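Local coordinates for protein predicted sugar phosphatases of the HAD superfamily (Cytophaga hutchinsonii, PDB 2HX1) that probably hydrolyses phosphate esters of sugars or similar small molecules, using a bound magnesium ion, as a phosphatase of the HAD superfamily, at residues G232-L235 / H236-L240; I4-F7 / K8-L11; F212-D215 / M216-K220. One frame throughout, in Å; residues are numbered along the deposited sequence.

In the fold
Contact 2 comes first along the chain: within residues 4-11 a short helix, 7-10, is capped by Ser6 just ahead of strand 16-19, which leads directly into the metal ligand Asp20. Contact 3, residues 212-220, occupies the C-terminal part of helix 208-218, and contact 1, residues 232-240, follows strand 228-232 and begins helix 235-245. Each contact is local and closes only a turn, so the three stand in series and none nests within or crosses another. Strand 228-232 relates them: Phe7 of contact 2 and Tyr214 and Leu217 of contact 3 rest on it, while contact 1 starts at its last residue. The centres of contacts 1 and 2 lie about 18 Å apart.

Contact 1: G232-L235 / H236-L240; sequences GDTL and HTDIL. With MG (magnesium ion), chain E.
Gly232, the last residue of its strand, packs closely against Asp238, its CA 3.5 Å from Asp238 OD2. A CB on Gly232 would collide with Asp238 CB, so the glycine admits this close approach. Asp233 follows with CG set between its backbone N and carbonyl carbon (chi1 64°), and its OD1 binds the magnesium ion at 2.1 Å. Its OD2 accepts a hydrogen bond from metal-bound water 1 and another from the backbone N of Asn256. The backbone N of Asp233 gives only a weak bond to Asp238 OD2. A better one comes from Thr234 N, 3.3 Å from Asp238 OD2, which it meets on the anti side, 21° out of the carboxylate plane. Water 2, also a magnesium ligand, donates to the same Asp238 OD2 over 2.7 Å and is bonded to Thr234 OG1, which also has a hydrogen bond with Asn256 ND2, while Asp238 OD1 pairs with Lys204. The second-shell Asp238 thereby joins the metal's water to the loop backbone. Thr234 CG2 sits over one face of the His236 ring, 3.5 Å from its centroid, a CH-pi contact. Leu235 O accepts from Leu240 N at 2.7 Å, a five-residue step that belongs to a pi-type first turn, and Leu235 CD2 lies 4.1 Å from Ile239 CG1. With Asp20 OD2 and Phe22 O completing the magnesium site, the Gly-Asp pair and, after four intervening residues, a second aspartate (the GDxxxxD pattern) match motif IV of the HAD phosphatases.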
ATOM      1  N   GLY A 232       2.605  27.219  -1.028  1.00 18.04           N
ATOM      2  CA  GLY A 232       2.273  26.096  -1.909  1.00 19.12           C
ATOM      3  C   GLY A 232       0.813  25.699  -1.946  1.00 20.87           C
ATOM      4  O   GLY A 232       0.021  26.127  -1.096  1.00 19.43           O
ATOM      5  N   ASP A 233       0.471  24.873  -2.931  1.00 20.93           N
ATOM      6  CA  ASP A 233      -0.905  24.380  -3.097  1.00 21.75           C
ATOM      7  C   ASP A 233      -1.103  22.933  -2.682  1.00 21.22           C
ATOM      8  O   ASP A 233      -2.238  22.451  -2.669  1.00 23.28           O
ATOM      9  CB  ASP A 233      -1.387  24.569  -4.537  1.00 18.56           C
ATOM     10  CG  ASP A 233      -0.579  23.750  -5.524  1.00 24.87           C
ATOM     11  OD1 ASP A 233       0.670  23.827  -5.452  1.00 18.94           O
ATOM     12  OD2 ASP A 233      -1.183  23.015  -6.349  1.00 18.96           O
ATOM     13  N   THR A 234      -0.023  22.247  -2.319  1.00 22.47           N
ATOM     14  CA  THR A 234      -0.047  20.809  -2.030  1.00 22.99           C
ATOM     15  C   THR A 234       0.467  20.512  -0.635  1.00 24.64           C
ATOM     16  O   THR A 234       1.595  20.891  -0.300  1.00 21.34           O
ATOM     17  CB  THR A 234       0.799  20.066  -3.067  1.00 23.17           C
ATOM     18  OG1 THR A 234       0.330  20.419  -4.371  1.00 25.72           O
ATOM     19  CG2 THR A 234       0.713  18.519  -2.882  1.00 23.61           C
ATOM     20  N   LEU A 235      -0.373  19.861   0.175  1.00 24.84           N
ATOM     21  CA  LEU A 235      -0.064  19.609   1.595  1.00 26.01           C
ATOM     22  C   LEU A 235       1.160  18.692   1.800  1.00 25.99           C
ATOM     23  O   LEU A 235       2.070  18.962   2.587  1.00 24.38           O
ATOM     24  CB  LEU A 235      -1.297  19.017   2.312  1.00 25.65           C
ATOM     25  CG  LEU A 235      -2.424  20.035   2.550  1.00 21.41           C
ATOM     26  CD1 LEU A 235      -3.779  19.392   2.759  1.00 24.96           C
ATOM     27  CD2 LEU A 235      -2.153  20.996   3.725  1.00 17.95           C
ATOM     28  N   HIS A 236       1.171  17.600   1.072  1.00 25.45           N
ATOM     29  CA  HIS A 236       2.096  16.534   1.361  1.00 27.56           C
ATOM     30  C   HIS A 236       3.470  16.804   0.770  1.00 26.55           C
ATOM     31  O   HIS A 236       4.390  16.057   1.067  1.00 29.34           O
ATOM     32  CB  HIS A 236       1.550  15.178   0.868  1.00 28.64           C
ATOM     33  CG  HIS A 236       0.938  15.236  -0.492  1.00 38.18           C
ATOM     34  ND1 HIS A 236       1.626  14.877  -1.633  1.00 45.17           N
ATOM     35  CD2 HIS A 236      -0.291  15.645  -0.900  1.00 41.16           C
ATOM     36  CE1 HIS A 236       0.842  15.049  -2.685  1.00 45.74           C
ATOM     37  NE2 HIS A 236      -0.325  15.515  -2.268  1.00 46.33           N
ATOM     38  N   THR A 237       3.627  17.866  -0.036  1.00 24.60           N
ATOM     39  CA  THR A 237       4.940  18.238  -0.549  1.00 20.85           C
ATOM     40  C   THR A 237       5.412  19.629  -0.009  1.00 20.76           C
ATOM     41  O   THR A 237       6.372  19.741   0.795  1.00 20.72           O
ATOM     42  CB  THR A 237       4.975  18.237  -2.129  1.00 21.91           C
ATOM     43  OG1 THR A 237       3.985  19.125  -2.641  1.00 21.22           O
ATOM     44  CG2 THR A 237       4.701  16.856  -2.733  1.00 18.80           C
ATOM     45  N   ASP A 238       4.732  20.686  -0.434  1.00 18.89           N
ATOM     46  CA  ASP A 238       5.061  22.053  -0.004  1.00 20.05           C
ATOM     47  C   ASP A 238       4.890  22.313   1.502  1.00 20.53           C
ATOM     48  O   ASP A 238       5.793  22.845   2.142  1.00 22.63           O
ATOM     49  CB  ASP A 238       4.210  23.069  -0.767  1.00 21.93           C
ATOM     50  CG  ASP A 238       4.239  22.845  -2.259  1.00 21.96           C
ATOM     51  OD1 ASP A 238       5.342  22.582  -2.808  1.00 24.87           O
ATOM     52  OD2 ASP A 238       3.154  22.886  -2.872  1.00 25.32           O
ATOM     53  N   ILE A 239       3.733  21.971   2.047  1.00 20.19           N
ATOM     54  CA  ILE A 239       3.373  22.370   3.402  1.00 19.50           C
ATOM     55  C   ILE A 239       4.063  21.458   4.390  1.00 20.32           C
ATOM     56  O   ILE A 239       4.677  21.939   5.328  1.00 20.61           O
ATOM     57  CB  ILE A 239       1.856  22.346   3.637  1.00 20.56           C
ATOM     58  CG1 ILE A 239       1.119  23.121   2.524  1.00 25.60           C
ATOM     59  CG2 ILE A 239       1.529  22.926   5.024  1.00 18.58           C
ATOM     60  CD1 ILE A 239       1.626  24.547   2.288  1.00 18.10           C
ATOM     61  N   LEU A 240       3.965  20.141   4.175  1.00 20.48           N
ATOM     62  CA  LEU A 240       4.682  19.148   5.019  1.00 21.58           C
ATOM     63  C   LEU A 240       6.170  19.425   4.982  1.00 23.61           C
ATOM     64  O   LEU A 240       6.828  19.536   6.028  1.00 26.81           O
ATOM     65  CB  LEU A 240       4.386  17.713   4.522  1.00 22.63           C
ATOM     66  CG  LEU A 240       5.090  16.543   5.230  1.00 22.41           C
ATOM     67  CD1 LEU A 240       4.730  16.562   6.674  1.00 17.86           C
ATOM     68  CD2 LEU A 240       4.799  15.170   4.592  1.00 17.73           C
TER
HETATM   69 MG    MG E 300       2.098  23.084  -6.778  1.00 20.52          MG
HETATM   70  O   HOH W   1       0.866  21.848  -7.749  1.00 20.47           O
HETATM   71  O   HOH W   2       2.733  21.732  -5.232  1.00 20.67           O
HETATM   72  O   HOH W   3       3.684  22.467  -7.923  1.00 16.52           O

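Contact 2: I4-F7 / K8-L11; sequences IESF and KSLL
The ring of Phe7 carries Leu11 over one face: CD2 of the leucine stands 4.0 Å from the ring centroid and 27° off its normal, a CH-pi contact made mostly with the far end of the ring, where Phe7 CZ is 3.6 Å from Leu11 CD2. Leu10 approaches the same ring obliquely and more loosely, through CD1. With CG anti to the backbone N (chi1 -175°), Phe7 directs its ring along the side of the turn that Leu10 and Leu11 also occupy. The other flat group, the carboxylate of Glu5, belongs to a side chain crossing Leu10 at about a right angle; Glu5 OE1 lies 3.4 Å from Leu10 CD2.

Polar atoms gather on a different part of the turn. Ser6 is the N-cap, and its OG accepts from Ser9 N over 3.0 Å with an angle of 149° at the hydrogen. In return Ser9 OG donates to Ser6 O, 2.7 Å away and in the carbonyl plane on a lone pair, so the two serines are gripped in both directions. Water 4 donates to Ser9 OG and to Glu5 OE1, tying the residue ahead of the cap to the helix. Behind the cap, Leu10 N reaches Phe7 O over 3.0 Å, and the bond from Leu11 N to Phe7 O is weak, which fits so short a helix.

Glu5 bonds through its backbone to Ile276 and through OE2 to His275, both of strand 275-277, against which Leu10 also packs. Leu11 leans on Tyr41 and Leu42 of helix 35-44, and Phe7 lies over Leu229 and Val231 of strand 228-232.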
ATOM      1  N   ILE A   4      -9.065  32.737   6.527  1.00 30.12           N
ATOM      2  CA  ILE A   4      -8.400  33.069   5.272  1.00 30.80           C
ATOM      3  C   ILE A   4      -7.794  34.447   5.425  1.00 32.44           C
ATOM      4  O   ILE A   4      -8.465  35.379   5.887  1.00 36.56           O
ATOM      5  CB  ILE A   4      -9.349  32.989   4.050  1.00 30.96           C
ATOM      6  CG1 ILE A   4     -10.066  31.635   3.988  1.00 31.64           C
ATOM      7  CG2 ILE A   4      -8.573  33.100   2.790  1.00 28.40           C
ATOM      8  CD1 ILE A   4      -9.175  30.489   3.678  1.00 31.59           C
ATOM      9  N   GLU A   5      -6.517  34.560   5.078  1.00 29.63           N
ATOM     10  CA  GLU A   5      -5.737  35.773   5.239  1.00 29.97           C
ATOM     11  C   GLU A   5      -5.280  36.245   3.873  1.00 29.16           C
ATOM     12  O   GLU A   5      -5.066  35.409   2.976  1.00 29.53           O
ATOM     13  CB  GLU A   5      -4.527  35.481   6.134  1.00 27.19           C
ATOM     14  CG  GLU A   5      -4.903  35.221   7.586  1.00 30.76           C
ATOM     15  CD  GLU A   5      -3.734  34.789   8.468  1.00 37.32           C
ATOM     16  OE1 GLU A   5      -2.969  35.677   8.914  1.00 48.19           O
ATOM     17  OE2 GLU A   5      -3.579  33.570   8.744  1.00 46.24           O
ATOM     18  N   SER A   6      -5.129  37.564   3.686  1.00 28.28           N
ATOM     19  CA  SER A   6      -4.601  38.063   2.414  1.00 27.79           C
ATOM     20  C   SER A   6      -3.116  37.811   2.363  1.00 26.63           C
ATOM     21  O   SER A   6      -2.417  37.992   3.344  1.00 25.81           O
ATOM     22  CB  SER A   6      -4.866  39.550   2.179  1.00 26.57           C
ATOM     23  OG  SER A   6      -3.896  40.329   2.796  1.00 26.43           O
ATOM     24  N   PHE A   7      -2.642  37.370   1.208  1.00 26.86           N
ATOM     25  CA  PHE A   7      -1.234  37.090   1.052  1.00 24.80           C
ATOM     26  C   PHE A   7      -0.414  38.349   1.346  1.00 25.91           C
ATOM     27  O   PHE A   7       0.546  38.304   2.123  1.00 24.50           O
ATOM     28  CB  PHE A   7      -0.976  36.521  -0.337  1.00 25.04           C
ATOM     29  CG  PHE A   7       0.418  36.090  -0.539  1.00 23.30           C
ATOM     30  CD1 PHE A   7       0.950  35.069   0.222  1.00 25.50           C
ATOM     31  CD2 PHE A   7       1.218  36.723  -1.469  1.00 29.84           C
ATOM     32  CE1 PHE A   7       2.268  34.662   0.048  1.00 26.91           C
ATOM     33  CE2 PHE A   7       2.527  36.326  -1.655  1.00 27.71           C
ATOM     34  CZ  PHE A   7       3.050  35.284  -0.879  1.00 27.47           C
ATOM     35  N   LYS A   8      -0.829  39.493   0.793  1.00 28.42           N
ATOM     36  CA  LYS A   8      -0.166  40.767   1.084  1.00 29.28           C
ATOM     37  C   LYS A   8       0.055  40.971   2.584  1.00 27.89           C
ATOM     38  O   LYS A   8       1.155  41.357   3.027  1.00 29.67           O
ATOM     39  CB  LYS A   8      -0.984  41.938   0.524  1.00 31.54           C
ATOM     40  CG  LYS A   8      -0.254  43.287   0.565  1.00 28.97           C
ATOM     41  CD  LYS A   8      -0.977  44.367  -0.245  1.00 32.13           C
ATOM     42  CE  LYS A   8      -0.375  45.768  -0.012  1.00 38.25           C
ATOM     43  NZ  LYS A   8      -1.369  46.875  -0.291  1.00 35.61           N
ATOM     44  N   SER A   9      -0.992  40.705   3.364  1.00 27.03           N
ATOM     45  CA  SER A   9      -0.939  40.965   4.808  1.00 26.49           C
ATOM     46  C   SER A   9       0.110  40.110   5.586  1.00 27.77           C
ATOM     47  O   SER A   9       0.500  40.454   6.714  1.00 27.53           O
ATOM     48  CB  SER A   9      -2.306  40.743   5.448  1.00 26.41           C
ATOM     49  OG  SER A   9      -2.510  39.358   5.687  1.00 30.41           O
ATOM     50  N   LEU A  10       0.516  38.983   5.013  1.00 26.95           N
ATOM     51  CA  LEU A  10       1.526  38.129   5.643  1.00 27.95           C
ATOM     52  C   LEU A  10       2.939  38.606   5.373  1.00 26.06           C
ATOM     53  O   LEU A  10       3.822  38.361   6.180  1.00 27.85           O
ATOM     54  CB  LEU A  10       1.409  36.648   5.184  1.00 26.01           C
ATOM     55  CG  LEU A  10       0.035  35.985   5.181  1.00 25.40           C
ATOM     56  CD1 LEU A  10       0.126  34.617   4.508  1.00 29.19           C
ATOM     57  CD2 LEU A  10      -0.534  35.881   6.593  1.00 27.76           C
ATOM     58  N   LEU A  11       3.160  39.269   4.240  1.00 27.71           N
ATOM     59  CA  LEU A  11       4.515  39.478   3.742  1.00 30.58           C
ATOM     60  C   LEU A  11       5.494  40.204   4.681  1.00 33.52           C
ATOM     61  O   LEU A  11       6.675  39.910   4.643  1.00 33.21           O
ATOM     62  CB  LEU A  11       4.471  40.157   2.385  1.00 31.57           C
ATOM     63  CG  LEU A  11       3.791  39.306   1.307  1.00 30.90           C
ATOM     64  CD1 LEU A  11       3.791  40.037   0.004  1.00 31.64           C
ATOM     65  CD2 LEU A  11       4.479  37.943   1.137  1.00 38.08           C
TER
HETATM   66  O   HOH W   4      -2.982  38.394   7.906  1.00 35.38           O

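Contact 3: F212-D215 / M216-K220; sequences FAYD and MLRQK
Ala213 and Leu217 form the close inner side of this helical segment: Leu217 N donates to Ala213 O over 3.0 Å, and Leu217 CG lies 3.5 Å from the same carbonyl oxygen. Both side chains are buried, Ala213 against Phe18 and Tyr50, Leu217 against Cys16, Tyr50 and Ile228. Next to them Arg218 N bonds to Tyr214 O at 2.9 Å.

Toward solvent the packing relies on neighbouring side chains that share a direction. Arg218 follows the course of Tyr214 and places CD over one ring face, 3.8 Å from the centroid, a CH-pi contact. A bend at chi3 (76°) then turns the guanidinium group, which is tilted 47° to the ring, so that Arg218 NH1 gives a weak hydrogen bond to Tyr214 OH. That hydroxyl has a further weak bond with Ile223 O in the loop beyond the helix. Replacing Tyr214 by an alanine would probably leave the arginine's CD without the ring it lies on, free its guanidinium group to turn, and deprive the Ile223 carbonyl of a partner.

Helix 208-218 packs on strands 16-19, 48-53 and 228-232 of the parallel sheet, as expected for an alpha/beta Rossmann-like HAD core.

On another exposed flank of the helix, Phe212 and selenomethionine Met216 run alongside each other in the same direction; Met216 SE is 4.3 Å from the Phe212 ring centroid and approaches obliquely, a Met-aromatic contact. Asp215 and Gln219 are less well joined: the backbone bond from Gln219 N to Asp215 O is weak, and Asp215 OD2 faces Gln219 OE1, as modelled, at 3.4 Å without a bond, the carboxylate and amide planes 66° apart.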
ATOM      1  N   PHE A 212      19.749  24.725   0.982  1.00 26.74           N
ATOM      2  CA  PHE A 212      20.584  25.440   0.021  1.00 25.24           C
ATOM      3  C   PHE A 212      20.220  26.939  -0.036  1.00 23.87           C
ATOM      4  O   PHE A 212      21.088  27.806   0.068  1.00 20.54           O
ATOM      5  CB  PHE A 212      20.465  24.757  -1.360  1.00 26.82           C
ATOM      6  CG  PHE A 212      21.215  25.459  -2.432  1.00 30.01           C
ATOM      7  CD1 PHE A 212      22.586  25.372  -2.496  1.00 37.38           C
ATOM      8  CD2 PHE A 212      20.551  26.256  -3.347  1.00 36.50           C
ATOM      9  CE1 PHE A 212      23.285  26.049  -3.484  1.00 37.82           C
ATOM     10  CE2 PHE A 212      21.238  26.955  -4.317  1.00 33.39           C
ATOM     11  CZ  PHE A 212      22.595  26.850  -4.400  1.00 36.69           C
ATOM     12  N   ALA A 213      18.924  27.225  -0.134  1.00 23.48           N
ATOM     13  CA  ALA A 213      18.412  28.593  -0.165  1.00 22.62           C
ATOM     14  C   ALA A 213      18.691  29.272   1.170  1.00 25.16           C
ATOM     15  O   ALA A 213      19.129  30.421   1.211  1.00 25.32           O
ATOM     16  CB  ALA A 213      16.903  28.611  -0.446  1.00 20.08           C
ATOM     17  N   TYR A 214      18.425  28.560   2.256  1.00 24.24           N
ATOM     18  CA  TYR A 214      18.609  29.118   3.598  1.00 25.28           C
ATOM     19  C   TYR A 214      20.064  29.505   3.811  1.00 25.16           C
ATOM     20  O   TYR A 214      20.363  30.589   4.298  1.00 21.91           O
ATOM     21  CB  TYR A 214      18.182  28.096   4.650  1.00 26.51           C
ATOM     22  CG  TYR A 214      18.286  28.537   6.113  1.00 28.84           C
ATOM     23  CD1 TYR A 214      17.722  29.735   6.563  1.00 32.51           C
ATOM     24  CD2 TYR A 214      18.902  27.723   7.046  1.00 33.69           C
ATOM     25  CE1 TYR A 214      17.798  30.110   7.892  1.00 32.97           C
ATOM     26  CE2 TYR A 214      18.991  28.091   8.389  1.00 35.64           C
ATOM     27  CZ  TYR A 214      18.441  29.288   8.813  1.00 38.04           C
ATOM     28  OH  TYR A 214      18.542  29.628  10.161  1.00 36.81           O
ATOM     29  N   ASP A 215      20.965  28.594   3.474  1.00 23.62           N
ATOM     30  CA  ASP A 215      22.395  28.865   3.621  1.00 27.41           C
ATOM     31  C   ASP A 215      22.813  30.119   2.815  1.00 26.95           C
ATOM     32  O   ASP A 215      23.613  30.907   3.285  1.00 26.00           O
ATOM     33  CB  ASP A 215      23.212  27.651   3.148  1.00 29.88           C
ATOM     34  CG  ASP A 215      24.679  27.816   3.406  1.00 39.30           C
ATOM     35  OD1 ASP A 215      25.050  28.034   4.586  1.00 43.07           O
ATOM     36  OD2 ASP A 215      25.457  27.735   2.433  1.00 48.56           O
HETATM   37  N   MSE A 216      22.276  30.299   1.606  1.00 25.18           N
HETATM   38  CA  MSE A 216      22.585  31.495   0.832  1.00 27.28           C
HETATM   39  C   MSE A 216      22.084  32.745   1.535  1.00 25.26           C
HETATM   40  O   MSE A 216      22.766  33.753   1.570  1.00 25.07           O
HETATM   41  CB  MSE A 216      22.009  31.404  -0.575  1.00 26.34           C
HETATM   42  CG  MSE A 216      22.772  30.382  -1.409  1.00 33.58           C
HETATM   43 SE   MSE A 216      22.333  30.467  -3.265  0.70 35.41          SE
HETATM   44  CE  MSE A 216      23.367  32.204  -3.774  1.00 56.80           C
ATOM     45  N   LEU A 217      20.884  32.694   2.098  1.00 24.40           N
ATOM     46  CA  LEU A 217      20.342  33.865   2.787  1.00 24.75           C
ATOM     47  C   LEU A 217      21.195  34.196   4.012  1.00 25.83           C
ATOM     48  O   LEU A 217      21.537  35.349   4.277  1.00 24.71           O
ATOM     49  CB  LEU A 217      18.863  33.654   3.158  1.00 26.47           C
ATOM     50  CG  LEU A 217      17.868  33.634   1.970  1.00 25.72           C
ATOM     51  CD1 LEU A 217      16.577  32.889   2.311  1.00 18.77           C
ATOM     52  CD2 LEU A 217      17.583  35.022   1.437  1.00 25.16           C
ATOM     53  N   ARG A 218      21.586  33.169   4.740  1.00 26.35           N
ATOM     54  CA  ARG A 218      22.407  33.361   5.909  1.00 29.57           C
ATOM     55  C   ARG A 218      23.736  34.027   5.606  1.00 30.98           C
ATOM     56  O   ARG A 218      24.287  34.693   6.507  1.00 30.18           O
ATOM     57  CB  ARG A 218      22.631  32.033   6.649  1.00 29.54           C
ATOM     58  CG  ARG A 218      21.455  31.650   7.529  1.00 34.06           C
ATOM     59  CD  ARG A 218      21.739  30.381   8.350  1.00 37.14           C
ATOM     60  NE  ARG A 218      22.631  30.622   9.495  1.00 51.13           N
ATOM     61  CZ  ARG A 218      22.272  31.166  10.670  1.00 48.68           C
ATOM     62  NH1 ARG A 218      21.024  31.567  10.898  1.00 44.36           N
ATOM     63  NH2 ARG A 218      23.190  31.322  11.633  1.00 45.58           N
ATOM     64  N   GLN A 219      24.246  33.881   4.371  1.00 30.67           N
ATOM     65  CA  GLN A 219      25.511  34.534   3.988  1.00 32.37           C
ATOM     66  C   GLN A 219      25.394  36.059   3.822  1.00 31.79           C
ATOM     67  O   GLN A 219      26.414  36.749   3.640  1.00 32.46           O
ATOM     68  CB  GLN A 219      26.090  33.936   2.693  1.00 30.57           C
ATOM     69  CG  GLN A 219      26.576  32.499   2.836  1.00 35.91           C
ATOM     70  CD  GLN A 219      26.995  31.882   1.487  1.00 40.37           C
ATOM     71  OE1 GLN A 219      26.743  30.698   1.222  1.00 55.39           O
ATOM     72  NE2 GLN A 219      27.626  32.692   0.628  1.00 53.66           N
ATOM     73  N   LYS A 220      24.180  36.589   3.803  1.00 30.82           N
ATOM     74  CA  LYS A 220      24.006  38.017   3.598  1.00 30.34           C
ATOM     75  C   LYS A 220      23.071  38.695   4.604  1.00 28.77           C
ATOM     76  O   LYS A 220      22.914  39.907   4.580  1.00 29.56           O
ATOM     77  CB  LYS A 220      23.555  38.319   2.162  1.00 30.71           C
ATOM     78  CG  LYS A 220      22.242  37.698   1.776  1.00 33.66           C
ATOM     79  CD  LYS A 220      21.811  38.189   0.384  1.00 40.25           C
ATOM     80  CE  LYS A 220      20.588  37.400  -0.137  1.00 42.07           C
ATOM     81  NZ  LYS A 220      19.939  38.041  -1.334  1.00 51.04           N
TER